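Local coordinates for protein flap endonuclease 1 (Desulfurococcus amylolyticus, PDB 3ORY) that probably cleaves the single-stranded 5' flaps of branched DNA, as flap endonucleases of the XPG family do in replication and repair, at residues A[327-330]-A[331-334]. Numbering follows the deposited sequence.
Sequences DFSI and DRVS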
loop_
_atom_site.group_PDB
_atom_site.type_symbol
_atom_site.label_atom_id
_atom_site.label_comp_id
_atom_site.label_asym_id
_atom_site.label_seq_id
_atom_site.Cartn_x
_atom_site.Cartn_y
_atom_site.Cartn_z
ATOM N N ASP A 327 3.713 -21.686 12.397
ATOM C CA ASP A 327 2.565 -22.496 12.829
ATOM C C ASP A 327 1.316 -22.394 11.952
ATOM O O ASP A 327 0.202 -22.610 12.435
ATOM C CB ASP A 327 2.238 -22.207 14.304
ATOM C CG ASP A 327 3.435 -22.410 15.204
ATOM O OD1 ASP A 327 3.869 -23.571 15.342
ATOM O OD2 ASP A 327 3.960 -21.414 15.759
ATOM N N PHE A 328 1.503 -22.076 10.668
ATOM C CA PHE A 328 0.413 -22.117 9.687
ATOM C C PHE A 328 -0.023 -23.565 9.508
ATOM O O PHE A 328 0.761 -24.490 9.740
ATOM C CB PHE A 328 0.881 -21.592 8.332
ATOM C CG PHE A 328 0.894 -20.094 8.210
ATOM C CD1 PHE A 328 0.138 -19.470 7.226
ATOM C CD2 PHE A 328 1.686 -19.305 9.052
ATOM C CE1 PHE A 328 0.150 -18.081 7.084
ATOM C CE2 PHE A 328 1.706 -17.910 8.923
ATOM C CZ PHE A 328 0.935 -17.299 7.935
ATOM N N SER A 329 -1.262 -23.765 9.073
ATOM C CA SER A 329 -1.774 -25.113 8.842
ATOM C C SER A 329 -1.069 -25.802 7.671
ATOM O O SER A 329 -1.044 -25.270 6.560
ATOM C CB SER A 329 -3.281 -25.077 8.575
ATOM O OG SER A 329 -3.655 -26.193 7.782
ATOM N N ILE A 330 -0.540 -27.002 7.919
ATOM C CA ILE A 330 0.147 -27.771 6.880
ATOM C C ILE A 330 -0.776 -28.125 5.701
ATOM O O ILE A 330 -0.350 -28.092 4.543
ATOM C CB ILE A 330 0.860 -29.034 7.454
ATOM C CG1 ILE A 330 1.660 -29.755 6.361
ATOM C CG2 ILE A 330 -0.140 -29.990 8.127
ATOM C CD1 ILE A 330 2.725 -28.902 5.694
ATOM N N ASP A 331 -2.035 -28.446 6.007
ATOM C CA ASP A 331 -3.040 -28.734 4.988
ATOM C C ASP A 331 -3.274 -27.522 4.094
ATOM O O ASP A 331 -3.182 -27.617 2.863
ATOM C CB ASP A 331 -4.371 -29.171 5.630
ATOM C CG ASP A 331 -4.351 -30.620 6.134
ATOM O OD1 ASP A 331 -3.293 -31.291 6.067
ATOM O OD2 ASP A 331 -5.417 -31.086 6.602
ATOM N N ARG A 332 -3.566 -26.383 4.721
ATOM C CA ARG A 332 -3.860 -25.166 3.974
ATOM C C ARG A 332 -2.665 -24.708 3.139
ATOM O O ARG A 332 -2.824 -24.361 1.967
ATOM C CB ARG A 332 -4.391 -24.058 4.892
ATOM C CG ARG A 332 -5.848 -24.299 5.333
ATOM C CD ARG A 332 -6.495 -23.045 5.939
ATOM N NE ARG A 332 -6.005 -22.765 7.293
ATOM C CZ ARG A 332 -6.505 -23.306 8.407
ATOM N NH1 ARG A 332 -5.987 -22.987 9.590
ATOM N NH2 ARG A 332 -7.517 -24.171 8.345
ATOM N N VAL A 333 -1.469 -24.753 3.728
ATOM C CA VAL A 333 -0.263 -24.345 3.009
ATOM C C VAL A 333 0.058 -25.302 1.852
ATOM O O VAL A 333 0.341 -24.859 0.735
ATOM C CB VAL A 333 0.950 -24.157 3.965
ATOM C CG1 VAL A 333 2.238 -23.995 3.184
ATOM C CG2 VAL A 333 0.711 -22.960 4.870
ATOM N N SER A 334 -0.002 -26.607 2.114
ATOM C CA SER A 334 0.273 -27.609 1.069
ATOM C C SER A 334 -0.696 -27.525 -0.118
ATOM O O SER A 334 -0.265 -27.541 -1.273
ATOM C CB SER A 334 0.295 -29.022 1.650
ATOM O OG SER A 334 1.282 -29.131 2.663
#
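Ser329 and Ile330 open helix 330-347 by accepting its first i to i+4 backbone bonds, Val333 N to Ser329 O at 2.9 Å and Ser334 N to Ile330 O at the same length. Ser329 is the N-cap: with OG anti to its own backbone N (chi1 153°), the hydroxyl swings over the first turn and accepts from Arg332 N, with Ser329 OG and Arg332 N 3.1 Å apart and the N-H pointing almost straight at the oxygen (176°). Arg332 folds back at chi3 and lays one guanidinium face over Ser329 CB, which lies beneath the outer part of the group rather than under its centre, 3.6 Å from Arg332 NH1. Replacing Ser329 by alanine would keep CB under the guanidinium but would probably leave Arg332 N without its side-chain cap and the first turn prone to fray. One turn on, Ser334 OG donates to Ile330 O at 2.7 Å, from the opposite face of the carbonyl plane to Ser334 N, so two donors grip one oxygen. Ile330 CD1 rests against that hydroxyl, 3.4 Å from Ser334 OG. On the inner side, Val333 CG2 meets Phe328 CB at 3.7 Å. Phe328 and Val333 also pack on helix 315-325, at Leu322 and Val323 respectively, while Phe328 and Arg332 touch helix 70-84 through Ser73 and Tyr77.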